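Rho-related gtp-binding protein RHOD (Homo sapiens, PDB 2J1L) is a small GTP-binding protein of the Rho branch of the Ras family, modelled here with guanosine-5'-diphosphate and a magnesium ion. Local coordinates at residues V115-P118 and N119-D122; G173-M176 and A177-V180. All coordinates share one frame; numbering follows the deposited sequence.

In the fold
Interaction 1 comes first along the chain, at the turn where strand 106-114 hands over to helix 118-135; interaction 2 follows near the end of helix 170-179. Both belong to the Ras-like fold, in which helices pack around a six-stranded mixed sheet, and their centres lie about 13 Å apart. They meet directly: CE1 of Phe121 packs 3.4 Å from CB of Met176 and 4.3 Å from CA of Gly173, so the first turn of helix 118-135 rests on helix 170-179. Interaction 1 also lies near the nucleotide without touching it, the side chain of Ser120 being about 9 Å from guanosine-5'-diphosphate, while its Phe121 links it to helix 170-179.

Interaction 1: residues V115-P118 and N119-D122; sequences VTSP and NSFD
Ser117 and Ser120 meet at the start of helix 118-135 through both side chain and backbone. Ser117 occupies the N-cap position: with OG anti to its own backbone N (chi1 177°), the hydroxyl faces the opening turn and accepts a weak capping bond from N of Ser120, 3.5 Å from OG. A second, shorter bond joins the same pair: OG of Ser120 donates to O of Ser117 over 2.7 Å, reaching a lone pair in the carbonyl plane. The carbonyl is gripped twice, because N of Phe121 also donates to O of Ser117 at 3.3 Å. Two donors on one oxygen tie the residue before the helix to its first turn.

Among the purely backbone bonds, N of Asp122 reaches O of Pro118 at 2.9 Å with an almost straight N-H...O angle of 179°. Pro118, which has no N-H to offer, stands in the first turn of the helix, where backbone N-H groups have no partner in a preceding turn, so the proline breaks no helical bond.

Close packing accompanies these bonds. CB of Phe121 lies 3.3 Å from O of Pro118, while OD1 of Asp122 comes within 3.2 Å of the same oxygen; as both oxygens are acceptors, this approach is probably mildly unfavourable.

Ser120 OG has a second partner in the backbone N of Asp114, linking the helix start back to the end of strand 106-114, and the Ser120 side chain touches Asp42 of the nucleotide pocket. Phe121 meets the ring of Phe113 and reaches Arg172 on helix 170-179, whereas Pro118 rests on Leu160 of helix 154-162.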
ATOM      1  N   VAL A 115       2.689   6.971   6.906  1.00 60.75           N
ATOM      2  CA  VAL A 115       3.499   8.180   6.671  1.00 60.86           C
ATOM      3  C   VAL A 115       4.021   8.866   7.949  1.00 61.45           C
ATOM      4  O   VAL A 115       4.988   9.637   7.876  1.00 61.36           O
ATOM      5  CB  VAL A 115       2.804   9.239   5.758  1.00 60.63           C
ATOM      6  CG1 VAL A 115       2.679   8.716   4.341  1.00 60.23           C
ATOM      7  CG2 VAL A 115       1.464   9.677   6.312  1.00 59.78           C
ATOM      8  N   THR A 116       3.413   8.587   9.108  1.00 62.03           N
ATOM      9  CA  THR A 116       3.910   9.136  10.391  1.00 62.74           C
ATOM     10  C   THR A 116       4.798   8.165  11.200  1.00 63.31           C
ATOM     11  O   THR A 116       5.166   8.462  12.347  1.00 63.24           O
ATOM     12  CB  THR A 116       2.751   9.649  11.279  1.00 62.74           C
ATOM     13  OG1 THR A 116       1.858   8.570  11.607  1.00 62.83           O
ATOM     14  CG2 THR A 116       1.996  10.751  10.553  1.00 62.69           C
ATOM     15  N   SER A 117       5.145   7.026  10.586  1.00 64.10           N
ATOM     16  CA  SER A 117       6.096   6.042  11.145  1.00 64.40           C
ATOM     17  C   SER A 117       7.298   5.877  10.208  1.00 64.62           C
ATOM     18  O   SER A 117       7.288   5.026   9.313  1.00 65.12           O
ATOM     19  CB  SER A 117       5.408   4.687  11.337  1.00 64.31           C
ATOM     20  OG  SER A 117       6.310   3.708  11.815  1.00 65.17           O
ATOM     21  N   PRO A 118       8.331   6.704  10.389  1.00 64.68           N
ATOM     22  CA  PRO A 118       9.548   6.506   9.620  1.00 64.80           C
ATOM     23  C   PRO A 118      10.114   5.075   9.634  1.00 64.79           C
ATOM     24  O   PRO A 118      10.756   4.676   8.661  1.00 64.85           O
ATOM     25  CB  PRO A 118      10.518   7.501  10.255  1.00 64.71           C
ATOM     26  CG  PRO A 118       9.627   8.606  10.715  1.00 64.74           C
ATOM     27  CD  PRO A 118       8.421   7.899  11.244  1.00 64.85           C
ATOM     28  N   ASN A 119       9.885   4.301  10.692  1.00 64.73           N
ATOM     29  CA  ASN A 119      10.334   2.902  10.669  1.00 64.91           C
ATOM     30  C   ASN A 119       9.687   2.065   9.574  1.00 65.08           C
ATOM     31  O   ASN A 119      10.391   1.328   8.851  1.00 64.64           O
ATOM     32  CB  ASN A 119      10.107   2.203  11.993  1.00 64.80           C
ATOM     33  CG  ASN A 119      11.383   1.935  12.696  1.00 66.75           C
ATOM     34  OD1 ASN A 119      12.281   1.267  12.156  1.00 69.42           O
ATOM     35  ND2 ASN A 119      11.512   2.479  13.903  1.00 67.81           N
ATOM     36  N   SER A 120       8.351   2.157   9.483  1.00 64.65           N
ATOM     37  CA  SER A 120       7.592   1.408   8.489  1.00 64.33           C
ATOM     38  C   SER A 120       8.072   1.792   7.108  1.00 63.46           C
ATOM     39  O   SER A 120       8.144   0.950   6.234  1.00 62.99           O
ATOM     40  CB  SER A 120       6.076   1.625   8.629  1.00 64.55           C
ATOM     41  OG  SER A 120       5.696   2.974   8.414  1.00 65.86           O
ATOM     42  N   PHE A 121       8.438   3.055   6.934  1.00 62.96           N
ATOM     43  CA  PHE A 121       8.992   3.520   5.675  1.00 62.79           C
ATOM     44  C   PHE A 121      10.329   2.837   5.389  1.00 62.68           C
ATOM     45  O   PHE A 121      10.487   2.168   4.367  1.00 62.60           O
ATOM     46  CB  PHE A 121       9.146   5.027   5.748  1.00 62.97           C
ATOM     47  CG  PHE A 121       9.611   5.666   4.476  1.00 63.31           C
ATOM     48  CD1 PHE A 121       8.889   5.518   3.299  1.00 64.41           C
ATOM     49  CD2 PHE A 121      10.728   6.488   4.473  1.00 63.91           C
ATOM     50  CE1 PHE A 121       9.307   6.131   2.127  1.00 63.88           C
ATOM     51  CE2 PHE A 121      11.153   7.119   3.299  1.00 64.43           C
ATOM     52  CZ  PHE A 121      10.444   6.939   2.128  1.00 63.97           C
ATOM     53  N   ASP A 122      11.282   2.994   6.308  1.00 62.91           N
ATOM     54  CA  ASP A 122      12.601   2.366   6.191  1.00 62.85           C
ATOM     55  C   ASP A 122      12.500   0.901   5.785  1.00 62.34           C
ATOM     56  O   ASP A 122      13.280   0.420   4.949  1.00 62.16           O
ATOM     57  CB  ASP A 122      13.348   2.433   7.525  1.00 63.50           C
ATOM     58  CG  ASP A 122      13.797   3.864   7.913  1.00 65.58           C
ATOM     59  OD1 ASP A 122      13.529   4.837   7.156  1.00 68.65           O
ATOM     60  OD2 ASP A 122      14.418   4.001   9.000  1.00 66.45           O
TER

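Interaction 2: residues G173-M176 and A177-V180; sequences GQEM and ARSV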
ATOM      1  N   GLY A 173       8.282   9.830  -0.593  1.00 71.00           N
ATOM      2  CA  GLY A 173       7.583   8.584  -0.927  1.00 70.42           C
ATOM      3  C   GLY A 173       7.819   8.159  -2.369  1.00 70.18           C
ATOM      4  O   GLY A 173       7.979   6.976  -2.658  1.00 70.05           O
ATOM      5  N   GLN A 174       7.874   9.132  -3.271  1.00 69.78           N
ATOM      6  CA  GLN A 174       8.120   8.855  -4.680  1.00 69.73           C
ATOM      7  C   GLN A 174       9.534   8.319  -4.876  1.00 69.25           C
ATOM      8  O   GLN A 174       9.736   7.335  -5.579  1.00 68.54           O
ATOM      9  CB  GLN A 174       7.901  10.133  -5.510  1.00 70.03           C
ATOM     10  CG  GLN A 174       7.396   9.883  -6.919  1.00 71.03           C
ATOM     11  CD  GLN A 174       6.272  10.823  -7.298  1.00 72.53           C
ATOM     12  OE1 GLN A 174       6.469  12.039  -7.382  1.00 73.62           O
ATOM     13  NE2 GLN A 174       5.081  10.268  -7.525  1.00 72.48           N
ATOM     14  N   GLU A 175      10.501   8.978  -4.242  1.00 69.24           N
ATOM     15  CA  GLU A 175      11.888   8.509  -4.218  1.00 69.46           C
ATOM     16  C   GLU A 175      12.016   7.048  -3.752  1.00 69.20           C
ATOM     17  O   GLU A 175      12.667   6.240  -4.405  1.00 68.65           O
ATOM     18  CB  GLU A 175      12.745   9.394  -3.302  1.00 69.80           C
ATOM     19  CG  GLU A 175      12.938  10.851  -3.741  1.00 71.45           C
ATOM     20  CD  GLU A 175      13.448  11.000  -5.182  1.00 73.91           C
ATOM     21  OE1 GLU A 175      12.615  11.013  -6.119  1.00 74.98           O
ATOM     22  OE2 GLU A 175      14.682  11.130  -5.375  1.00 75.33           O
ATOM     23  N   MET A 176      11.402   6.719  -2.621  1.00 69.29           N
ATOM     24  CA  MET A 176      11.331   5.329  -2.167  1.00 69.42           C
ATOM     25  C   MET A 176      10.858   4.406  -3.280  1.00 68.99           C
ATOM     26  O   MET A 176      11.461   3.362  -3.529  1.00 69.37           O
ATOM     27  CB  MET A 176      10.364   5.200  -0.999  1.00 69.77           C
ATOM     28  CG  MET A 176      10.236   3.779  -0.407  1.00 71.00           C
ATOM     29  SD  MET A 176      11.786   3.055   0.203  1.00 74.83           S
ATOM     30  CE  MET A 176      12.658   4.472   0.879  1.00 74.50           C
ATOM     31  N   ALA A 177       9.776   4.793  -3.941  1.00 68.38           N
ATOM     32  CA  ALA A 177       9.219   4.005  -5.031  1.00 68.11           C
ATOM     33  C   ALA A 177      10.253   3.740  -6.123  1.00 68.18           C
ATOM     34  O   ALA A 177      10.408   2.590  -6.573  1.00 67.93           O
ATOM     35  CB  ALA A 177       7.977   4.697  -5.620  1.00 67.79           C
ATOM     36  N   ARG A 178      10.951   4.790  -6.555  1.00 67.97           N
ATOM     37  CA  ARG A 178      12.004   4.614  -7.543  1.00 68.68           C
ATOM     38  C   ARG A 178      13.081   3.653  -7.043  1.00 67.61           C
ATOM     39  O   ARG A 178      13.496   2.764  -7.785  1.00 67.34           O
ATOM     40  CB  ARG A 178      12.629   5.954  -7.990  1.00 68.77           C
ATOM     41  CG  ARG A 178      11.732   6.731  -8.945  1.00 70.13           C
ATOM     42  CD  ARG A 178      12.456   7.850  -9.711  1.00 71.87           C
ATOM     43  NE  ARG A 178      12.253   9.197  -9.140  1.00 75.52           N
ATOM     44  CZ  ARG A 178      11.084   9.862  -9.091  1.00 76.44           C
ATOM     45  NH1 ARG A 178      11.042  11.087  -8.560  1.00 75.70           N
ATOM     46  NH2 ARG A 178       9.954   9.322  -9.556  1.00 77.21           N
ATOM     47  N   SER A 179      13.504   3.783  -5.788  1.00 66.67           N
ATOM     48  CA  SER A 179      14.648   2.988  -5.336  1.00 66.40           C
ATOM     49  C   SER A 179      14.270   1.536  -5.074  1.00 65.58           C
ATOM     50  O   SER A 179      15.131   0.695  -4.823  1.00 65.67           O
ATOM     51  CB  SER A 179      15.361   3.620  -4.135  1.00 66.15           C
ATOM     52  OG  SER A 179      14.516   3.697  -3.021  1.00 67.95           O
ATOM     53  N   VAL A 180      12.993   1.230  -5.185  1.00 64.69           N
ATOM     54  CA  VAL A 180      12.530  -0.128  -5.001  1.00 64.32           C
ATOM     55  C   VAL A 180      11.924  -0.733  -6.288  1.00 63.90           C
ATOM     56  O   VAL A 180      11.397  -1.852  -6.285  1.00 63.61           O
ATOM     57  CB  VAL A 180      11.562  -0.143  -3.807  1.00 64.46           C
ATOM     58  CG1 VAL A 180      10.411  -1.117  -4.013  1.00 65.03           C
ATOM     59  CG2 VAL A 180      12.336  -0.434  -2.549  1.00 63.47           C
TER
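Glu175 and Arg178, one helical turn apart, form a salt bridge in which NH1 of Arg178 lies 2.9 Å from OE1 of Glu175. The hydrogen bond within it is weak and bent, with an N-H...O angle of 121°; the carboxylate is turned 72° from the guanidinium plane and meets it through OE1. Arg178 folds back toward the preceding turn through a bend at chi3, which places one face of its guanidinium over O of Gln174. NH2 also packs against the aliphatic part of Gln174, 3.7 Å from CG.

On another side of the turn, OG of Ser179 donates to O of Met176 over 3.1 Å, approaching well off the C=O direction and tilted from the carbonyl plane. Its first torsion, 63°, tucks the hydroxyl back against the helix backbone. Met176 also reaches Val180, though loosely, SD standing 4.5 Å from CG2.

Beneath these side chains runs regular alpha-helical i to i+4 bonding on helix 170-179, which lies on the connection between the neighbouring parallel strands 141-146 and 184-187 of the Ras-like sheet. N of Ala177 donates to O of Gly173 at 3.1 Å, N of Arg178 to O of Gln174 at 3.0 Å, and N of Ser179 to O of Glu175 at 2.9 Å. Gln174 and Arg178, four residues apart, come to the same side of the helix.

Farther out, NE2 of Gln174 has a weak hydrogen bond with Tyr170 OH, one turn earlier. Met176 and Ser179 both touch Phe125 of helix 118-135, and Val180 packs on Tyr129 of the same helix.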